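Local coordinates for exosome complex component Rrp42 (Pyrococcus abyssi, PDB 2PO1), which probably acts as a non-catalytic RNase PH-family subunit of the RNA-degrading exosome, helping to shape the active site of Rrp41, at residues I13-I18 with A202-I207; R115-S120 with I158-A163; E193-P198 with K266-A271. One frame throughout, in Å; residues are numbered along the deposited sequence.

Contact 1: residues I13-I18 with A202-I207; sequences IMRDHI and AKIGNI
Ile204 is the first residue of 202-207 to touch helix 13-23, and it does so with two branches of one side chain. Its CD1 lies 4.3 Å from CG2 of Ile18, a loose apolar contact. The other branch, CG2, lies 4.0 Å from NH2 of Arg15, the two side chains running past each other in opposite senses. Arg15 starts with CG anti to the backbone N (chi1 176°) and bends at chi2, which brings its guanidinium obliquely to this methyl and to Gly205 N. Ile19 and Leu22, farther along the same helix, also pack on Ile204. The strand ends here in a type II' turn from Ile204 to Ile207, closed by Ile207 N to Ile204 O at 3.1 Å and by Ile204 N to Ile207 O at 2.7 Å; it is the hairpin connection between strands 197-204 and 207-210 of the four-stranded antiparallel sheet. Gly205 comes next, its positive phi of 58° fitting the second position of that turn and favouring glycine, and its N is 3.6 Å from NH1 of Arg15. No hydrogen bond joins that pair; instead Gly205 N and Arg15 NH1 both bind OD2 of Asp221, the latter as a salt bridge, while Arg15 NH2 donates to Val219 O. Two residues on, Ile207 packs on Leu22 and Phe33.

Contact 2: residues R115-S120 with I158-A163; sequences RGIRES and IAAIAA
Ile117 has the greatest buried area here, 55 Å², and is the only residue of 115-120 that touches 158-163. Its CD1 reaches CB of Ala160 at 3.9 Å, while CG1 of the same side chain lies 4.4 Å from CD1 of Ile161. With chi1 at -64° the CG1 branch stands anti to the carbonyl carbon, which carries the terminal methyl across to helix 152-166. Ala160 points its CB at the isoleucine, and its small size is consistent with a close approach of the backbones, whose nearest CA atoms, those of Ile117 and Ile161, are 7.6 Å apart. Ile161 leaves its backbone at an angle to the interface, and only its end bends in, through a chi2 of 71°. No hydrogen bond crosses between the segments, and all three touching residues are buried. Through CG2, Ile161 also meets Pro196 and Ile268, whereas Arg115 of helix 104-118 packs on a phosphate of the bound RNA. Helix 152-166 thus lies between helix 104-118 and strands 51-57 and 60-71, on which its Ala159, Ala162 and Ala163 pack, an arrangement belonging to the S5-like alpha/beta fold of the RNase PH family.

Contact 3: residues E193-P198 with K266-A271; sequences EKIPVP and KLILEA
Ile268 and Val197 make the inner part of this contact, where the side chains are buried. CD1 of Ile268 sits 3.7 Å from CG2 of Val197 and 4.1 Å from CG2 of Ile195, so a single methyl is shared by two residues of the incoming chain. Both Ile195 and Val197 direct their side chains at helix 247-275, with Pro196 between them turned away from it. The Val197 methyl that does the touching is anti to its carbonyl carbon (chi1 167° places the other methyl, CG1, anti to N). Ile268 also packs on Ile161 and Leu165 of helix 152-166 and on Ile41 of strand 39-43.

The outer part belongs to Leu269. Its two methyls, CD1 and CD2, each lie 3.6 Å from CD1 of Ile195, so the isoleucine tip is met by both branches of the fork as the side chains cross. The separations are therefore no longer than in the buried part; the difference is in surroundings, for Leu269 is partly exposed where Ile268 is buried, and a bound methylpentanediol, probably from the crystallisation liquor, lies about 4 Å from its side chain. Leu269 gives up 30 Å² to the contact and Ile268 51 Å². The Ile195 backbone is held by side chains: its N donates to Glu230 OE1 and its O accepts from Arg265 NH1.

The loop leading into strand 197-204 and its first residue, Val197, pack against the long C-terminal helix 247-275, which here lies between that entry and helix 152-166 and strand 39-43 of the first half of the RNase PH fold.

Overall arrangement
Contacts 2 and 3 form one continuous interior: their centres are 9 Å apart, and Ser120 O lies 3.0 Å from Lys194 NZ in a probable hydrogen bond. Contact 1 is peripheral, its centre about 25 Å from the centre of the chain and 30 Å, centre to centre, from each of the others. It shares strand 197-204 with contact 3, the two engaging opposite ends of that strand. Chemistry follows place: contacts 2 and 3 are apolar across their segments, whereas partly buried contact 1 adds an arginine held by outside partners. Contact 2 alone comes close to the bound RNA, about 3 Å at the nearest atoms.

Contact 1: residues I13-I18 with A202-I207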
loop_
_atom_site.group_PDB
_atom_site.type_symbol
_atom_site.label_atom_id
_atom_site.label_comp_id
_atom_site.label_asym_id
_atom_site.label_seq_id
_atom_site.Cartn_x
_atom_site.Cartn_y
_atom_site.Cartn_z
ATOM N N ILE C 13 11.616 36.872 -0.670
ATOM C CA ILE C 13 12.570 37.892 -1.034
ATOM C C ILE C 13 12.829 37.769 -2.521
ATOM O O ILE C 13 13.104 38.756 -3.213
ATOM C CB ILE C 13 13.901 37.641 -0.272
ATOM C CG1 ILE C 13 13.644 37.037 1.136
ATOM C CG2 ILE C 13 14.780 38.898 -0.220
ATOM C CD1 ILE C 13 12.588 37.763 2.015
ATOM N N MET C 14 12.707 36.520 -2.991
ATOM C CA MET C 14 13.072 36.083 -4.321
ATOM C C MET C 14 12.015 36.471 -5.308
ATOM O O MET C 14 12.360 36.899 -6.395
ATOM C CB MET C 14 13.279 34.561 -4.328
ATOM C CG MET C 14 14.542 34.120 -5.028
ATOM S SD MET C 14 15.874 35.218 -4.574
ATOM C CE MET C 14 16.232 34.738 -2.885
ATOM N N ARG C 15 10.739 36.348 -4.942
ATOM C CA ARG C 15 9.671 36.820 -5.835
ATOM C C ARG C 15 9.889 38.244 -6.249
ATOM O O ARG C 15 9.791 38.564 -7.426
ATOM C CB ARG C 15 8.212 36.616 -5.318
ATOM C CG ARG C 15 7.118 37.247 -6.300
ATOM C CD ARG C 15 5.813 36.390 -6.572
ATOM N NE ARG C 15 4.876 37.158 -7.428
ATOM C CZ ARG C 15 4.288 36.769 -8.582
ATOM N NH1 ARG C 15 3.513 37.662 -9.229
ATOM N NH2 ARG C 15 4.438 35.541 -9.104
ATOM N N ASP C 16 10.197 39.106 -5.282
ATOM C CA ASP C 16 10.263 40.512 -5.566
ATOM C C ASP C 16 11.414 40.792 -6.469
ATOM O O ASP C 16 11.310 41.621 -7.358
ATOM C CB ASP C 16 10.369 41.298 -4.285
ATOM C CG ASP C 16 9.065 41.334 -3.530
ATOM O OD1 ASP C 16 9.072 41.154 -2.301
ATOM O OD2 ASP C 16 8.029 41.561 -4.169
ATOM N N HIS C 17 12.515 40.081 -6.265
ATOM C CA HIS C 17 13.652 40.313 -7.105
ATOM C C HIS C 17 13.390 39.822 -8.521
ATOM O O HIS C 17 13.648 40.532 -9.500
ATOM C CB HIS C 17 14.885 39.626 -6.562
ATOM C CG HIS C 17 16.100 39.900 -7.383
ATOM N ND1 HIS C 17 16.467 41.177 -7.751
ATOM C CD2 HIS C 17 17.016 39.069 -7.930
ATOM C CE1 HIS C 17 17.571 41.127 -8.473
ATOM N NE2 HIS C 17 17.920 39.858 -8.605
ATOM N N ILE C 18 12.895 38.596 -8.601
ATOM C CA ILE C 18 12.472 38.019 -9.873
ATOM C C ILE C 18 11.393 38.877 -10.591
ATOM O O ILE C 18 11.576 39.200 -11.748
ATOM C CB ILE C 18 12.160 36.555 -9.726
ATOM C CG1 ILE C 18 13.438 35.819 -9.301
ATOM C CG2 ILE C 18 11.601 35.963 -10.989
ATOM C CD1 ILE C 18 13.215 34.335 -9.007
ATOM N N ALA C 202 6.393 29.677 -17.578
ATOM C CA ALA C 202 5.914 30.126 -16.267
ATOM C C ALA C 202 5.284 31.476 -16.493
ATOM O O ALA C 202 5.848 32.301 -17.170
ATOM C CB ALA C 202 7.067 30.251 -15.312
ATOM N N LYS C 203 4.085 31.685 -15.972
ATOM C CA LYS C 203 3.557 33.019 -15.926
ATOM C C LYS C 203 3.964 33.606 -14.585
ATOM O O LYS C 203 3.641 33.050 -13.511
ATOM C CB LYS C 203 2.048 33.004 -16.077
ATOM C CG LYS C 203 1.387 34.340 -15.862
ATOM C CD LYS C 203 0.016 34.343 -16.507
ATOM C CE LYS C 203 -0.645 35.699 -16.318
ATOM N NZ LYS C 203 -1.956 35.670 -17.024
ATOM N N ILE C 204 4.708 34.705 -14.650
ATOM C CA ILE C 204 5.127 35.476 -13.466
ATOM C C ILE C 204 4.621 36.899 -13.631
ATOM O O ILE C 204 5.084 37.634 -14.502
ATOM C CB ILE C 204 6.650 35.451 -13.313
ATOM C CG1 ILE C 204 7.146 34.000 -13.380
ATOM C CG2 ILE C 204 7.079 36.190 -12.043
ATOM C CD1 ILE C 204 8.682 33.823 -13.322
ATOM N N GLY C 205 3.642 37.272 -12.813
ATOM C CA GLY C 205 2.887 38.487 -13.054
ATOM C C GLY C 205 2.246 38.416 -14.432
ATOM O O GLY C 205 1.528 37.464 -14.746
ATOM N N ASN C 206 2.515 39.406 -15.272
ATOM C CA ASN C 206 1.900 39.445 -16.589
ATOM C C ASN C 206 2.845 38.991 -17.678
ATOM O O ASN C 206 2.667 39.303 -18.845
ATOM C CB ASN C 206 1.329 40.830 -16.870
ATOM C CG ASN C 206 0.007 41.043 -16.164
ATOM O OD1 ASN C 206 -0.661 40.079 -15.757
ATOM N ND2 ASN C 206 -0.377 42.303 -15.999
ATOM N N ILE C 207 3.835 38.225 -17.280
ATOM C CA ILE C 207 4.901 37.864 -18.178
ATOM C C ILE C 207 5.071 36.347 -18.199
ATOM O O ILE C 207 5.170 35.704 -17.137
ATOM C CB ILE C 207 6.211 38.517 -17.700
ATOM C CG1 ILE C 207 6.219 40.000 -18.030
ATOM C CG2 ILE C 207 7.368 37.885 -18.387
ATOM C CD1 ILE C 207 7.155 40.786 -17.152
#

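Contact 2: residues R115-S120 with I158-A163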
loop_
_atom_site.group_PDB
_atom_site.type_symbol
_atom_site.label_atom_id
_atom_site.label_comp_id
_atom_site.label_asym_id
_atom_site.label_seq_id
_atom_site.Cartn_x
_atom_site.Cartn_y
_atom_site.Cartn_z
ATOM N N ARG C 115 0.972 11.687 -22.864
ATOM C CA ARG C 115 -0.053 12.145 -23.774
ATOM C C ARG C 115 0.586 12.724 -24.982
ATOM O O ARG C 115 0.132 12.449 -26.092
ATOM C CB ARG C 115 -0.977 13.151 -23.131
ATOM C CG ARG C 115 -1.877 12.413 -22.196
ATOM C CD ARG C 115 -3.106 13.223 -21.951
ATOM N NE ARG C 115 -2.810 14.486 -21.316
ATOM C CZ ARG C 115 -2.828 14.678 -19.999
ATOM N NH1 ARG C 115 -2.577 15.876 -19.533
ATOM N NH2 ARG C 115 -3.100 13.681 -19.152
ATOM N N GLY C 116 1.665 13.473 -24.770
ATOM C CA GLY C 116 2.366 14.155 -25.895
ATOM C C GLY C 116 2.811 13.139 -26.920
ATOM O O GLY C 116 2.780 13.392 -28.112
ATOM N N ILE C 117 3.242 11.978 -26.445
ATOM C CA ILE C 117 3.773 10.929 -27.306
ATOM C C ILE C 117 2.607 10.129 -27.799
ATOM O O ILE C 117 2.440 9.961 -28.974
ATOM C CB ILE C 117 4.851 10.071 -26.563
ATOM C CG1 ILE C 117 6.033 10.983 -26.224
ATOM C CG2 ILE C 117 5.268 8.858 -27.407
ATOM C CD1 ILE C 117 6.939 10.501 -25.065
ATOM N N ARG C 118 1.759 9.640 -26.893
ATOM C CA ARG C 118 0.662 8.843 -27.293
ATOM C C ARG C 118 -0.189 9.548 -28.344
ATOM O O ARG C 118 -0.549 8.964 -29.354
ATOM C CB ARG C 118 -0.210 8.508 -26.064
ATOM C CG ARG C 118 -1.249 7.477 -26.333
ATOM C CD ARG C 118 -1.956 7.168 -25.023
ATOM N NE ARG C 118 -0.938 6.714 -24.062
ATOM C CZ ARG C 118 -0.468 5.470 -24.015
ATOM N NH1 ARG C 118 -0.935 4.526 -24.812
ATOM N NH2 ARG C 118 0.487 5.181 -23.173
ATOM N N GLU C 119 -0.572 10.769 -28.085
ATOM C CA GLU C 119 -1.670 11.333 -28.862
ATOM C C GLU C 119 -1.143 11.872 -30.158
ATOM O O GLU C 119 -1.901 12.161 -31.100
ATOM C CB GLU C 119 -2.395 12.402 -28.055
ATOM C CG GLU C 119 -3.170 11.858 -26.848
ATOM C CD GLU C 119 -4.173 10.822 -27.224
ATOM O OE1 GLU C 119 -4.249 9.798 -26.496
ATOM O OE2 GLU C 119 -4.858 11.025 -28.260
ATOM N N SER C 120 0.169 11.991 -30.245
ATOM C CA SER C 120 0.732 12.363 -31.523
ATOM C C SER C 120 1.079 11.081 -32.295
ATOM O O SER C 120 1.591 11.174 -33.379
ATOM C CB SER C 120 1.991 13.155 -31.355
ATOM O OG SER C 120 2.896 12.336 -30.643
ATOM N N ILE C 158 11.701 15.815 -23.432
ATOM C CA ILE C 158 12.864 15.822 -24.347
ATOM C C ILE C 158 13.582 14.514 -24.157
ATOM O O ILE C 158 13.794 13.768 -25.103
ATOM C CB ILE C 158 13.796 16.950 -24.042
ATOM C CG1 ILE C 158 13.175 18.253 -24.517
ATOM C CG2 ILE C 158 15.130 16.817 -24.770
ATOM C CD1 ILE C 158 13.824 19.455 -23.854
ATOM N N ALA C 159 13.898 14.194 -22.913
ATOM C CA ALA C 159 14.550 12.906 -22.615
ATOM C C ALA C 159 13.737 11.724 -23.113
ATOM O O ALA C 159 14.314 10.762 -23.576
ATOM C CB ALA C 159 14.806 12.770 -21.144
ATOM N N ALA C 160 12.398 11.796 -23.006
ATOM C CA ALA C 160 11.540 10.625 -23.293
ATOM C C ALA C 160 11.588 10.383 -24.779
ATOM O O ALA C 160 11.877 9.277 -25.232
ATOM C CB ALA C 160 10.096 10.821 -22.805
ATOM N N ILE C 161 11.394 11.433 -25.567
ATOM C CA ILE C 161 11.373 11.216 -26.979
ATOM C C ILE C 161 12.789 10.926 -27.490
ATOM O O ILE C 161 12.972 10.164 -28.462
ATOM C CB ILE C 161 10.679 12.373 -27.772
ATOM C CG1 ILE C 161 10.410 11.922 -29.220
ATOM C CG2 ILE C 161 11.470 13.621 -27.697
ATOM C CD1 ILE C 161 9.247 10.846 -29.237
ATOM N N ALA C 162 13.787 11.520 -26.858
ATOM C CA ALA C 162 15.150 11.241 -27.315
ATOM C C ALA C 162 15.488 9.792 -26.987
ATOM O O ALA C 162 16.183 9.125 -27.741
ATOM C CB ALA C 162 16.171 12.229 -26.685
ATOM N N ALA C 163 14.994 9.275 -25.863
ATOM C CA ALA C 163 15.331 7.904 -25.477
ATOM C C ALA C 163 14.614 6.941 -26.459
ATOM O O ALA C 163 15.190 5.966 -26.948
ATOM C CB ALA C 163 14.919 7.651 -24.040
#

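Contact 3: residues E193-P198 with K266-A271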
loop_
_atom_site.group_PDB
_atom_site.type_symbol
_atom_site.label_atom_id
_atom_site.label_comp_id
_atom_site.label_asym_id
_atom_site.label_seq_id
_atom_site.Cartn_x
_atom_site.Cartn_y
_atom_site.Cartn_z
ATOM N N GLU C 193 7.757 8.006 -34.984
ATOM C CA GLU C 193 7.396 8.695 -36.202
ATOM C C GLU C 193 7.232 10.180 -36.080
ATOM O O GLU C 193 7.243 10.883 -37.069
ATOM C CB GLU C 193 6.140 8.074 -36.705
ATOM C CG GLU C 193 6.384 6.623 -36.860
ATOM C CD GLU C 193 5.254 5.911 -37.504
ATOM O OE1 GLU C 193 4.150 6.473 -37.519
ATOM O OE2 GLU C 193 5.483 4.782 -37.975
ATOM N N LYS C 194 7.133 10.682 -34.856
ATOM C CA LYS C 194 6.998 12.111 -34.660
ATOM C C LYS C 194 7.911 12.456 -33.517
ATOM O O LYS C 194 8.341 11.564 -32.772
ATOM C CB LYS C 194 5.531 12.453 -34.385
ATOM C CG LYS C 194 4.820 12.880 -35.663
ATOM C CD LYS C 194 3.337 12.695 -35.542
ATOM C CE LYS C 194 2.755 12.117 -36.850
ATOM N NZ LYS C 194 1.933 10.911 -36.354
ATOM N N ILE C 195 8.258 13.735 -33.391
ATOM C CA ILE C 195 9.100 14.152 -32.278
ATOM C C ILE C 195 8.462 15.254 -31.428
ATOM O O ILE C 195 8.915 16.378 -31.460
ATOM C CB ILE C 195 10.560 14.519 -32.711
ATOM C CG1 ILE C 195 11.185 13.360 -33.440
ATOM C CG2 ILE C 195 11.455 14.844 -31.476
ATOM C CD1 ILE C 195 12.239 13.804 -34.414
ATOM N N PRO C 196 7.436 14.907 -30.634
ATOM C CA PRO C 196 6.791 15.879 -29.777
ATOM C C PRO C 196 7.756 16.336 -28.695
ATOM O O PRO C 196 8.520 15.521 -28.152
ATOM C CB PRO C 196 5.641 15.073 -29.154
ATOM C CG PRO C 196 6.135 13.678 -29.149
ATOM C CD PRO C 196 6.850 13.565 -30.443
ATOM N N VAL C 197 7.727 17.638 -28.417
ATOM C CA VAL C 197 8.644 18.290 -27.493
ATOM C C VAL C 197 7.749 19.169 -26.650
ATOM O O VAL C 197 6.991 19.961 -27.205
ATOM C CB VAL C 197 9.685 19.142 -28.286
ATOM C CG1 VAL C 197 10.433 20.072 -27.369
ATOM C CG2 VAL C 197 10.672 18.236 -28.991
ATOM N N PRO C 198 7.759 18.988 -25.307
ATOM C CA PRO C 198 6.935 19.957 -24.572
ATOM C C PRO C 198 7.725 21.222 -24.434
ATOM O O PRO C 198 8.960 21.181 -24.216
ATOM C CB PRO C 198 6.731 19.329 -23.186
ATOM C CG PRO C 198 7.448 18.033 -23.195
ATOM C CD PRO C 198 8.411 18.027 -24.393
ATOM N N LYS C 266 15.826 19.802 -33.289
ATOM C CA LYS C 266 17.156 19.754 -33.869
ATOM C C LYS C 266 18.251 19.213 -32.907
ATOM O O LYS C 266 19.108 18.445 -33.321
ATOM C CB LYS C 266 17.542 21.111 -34.419
ATOM C CG LYS C 266 16.641 21.573 -35.523
ATOM C CD LYS C 266 17.239 22.826 -36.189
ATOM C CE LYS C 266 16.205 23.559 -37.026
ATOM N NZ LYS C 266 15.611 22.674 -38.055
ATOM N N LEU C 267 18.210 19.601 -31.629
ATOM C CA LEU C 267 19.191 19.108 -30.662
ATOM C C LEU C 267 18.998 17.625 -30.364
ATOM O O LEU C 267 19.967 16.880 -30.280
ATOM C CB LEU C 267 19.093 19.880 -29.349
ATOM C CG LEU C 267 19.478 21.331 -29.510
ATOM C CD1 LEU C 267 19.085 22.179 -28.261
ATOM C CD2 LEU C 267 20.991 21.475 -29.876
ATOM N N ILE C 268 17.739 17.229 -30.186
ATOM C CA ILE C 268 17.382 15.839 -30.084
ATOM C C ILE C 268 17.869 15.009 -31.261
ATOM O O ILE C 268 18.489 13.990 -31.046
ATOM C CB ILE C 268 15.859 15.630 -29.918
ATOM C CG1 ILE C 268 15.366 16.273 -28.600
ATOM C CG2 ILE C 268 15.539 14.143 -29.995
ATOM C CD1 ILE C 268 13.781 16.374 -28.523
ATOM N N LEU C 269 17.606 15.435 -32.496
ATOM C CA LEU C 269 17.969 14.603 -33.629
ATOM C C LEU C 269 19.499 14.462 -33.660
ATOM O O LEU C 269 20.017 13.394 -33.947
ATOM C CB LEU C 269 17.475 15.209 -34.951
ATOM C CG LEU C 269 16.183 14.694 -35.593
ATOM C CD1 LEU C 269 15.762 13.376 -34.972
ATOM C CD2 LEU C 269 15.094 15.738 -35.499
ATOM N N GLU C 270 20.191 15.556 -33.321
ATOM C CA GLU C 270 21.660 15.647 -33.313
ATOM C C GLU C 270 22.221 14.646 -32.280
ATOM O O GLU C 270 23.106 13.857 -32.563
ATOM C CB GLU C 270 22.015 17.087 -32.945
ATOM C CG GLU C 270 23.485 17.475 -32.969
ATOM C CD GLU C 270 23.715 19.017 -33.055
ATOM O OE1 GLU C 270 24.829 19.409 -33.462
ATOM O OE2 GLU C 270 22.793 19.837 -32.729
ATOM N N ALA C 271 21.672 14.667 -31.087
ATOM C CA ALA C 271 22.098 13.739 -30.014
ATOM C C ALA C 271 21.840 12.329 -30.448
ATOM O O ALA C 271 22.668 11.447 -30.245
ATOM C CB ALA C 271 21.341 14.013 -28.743
#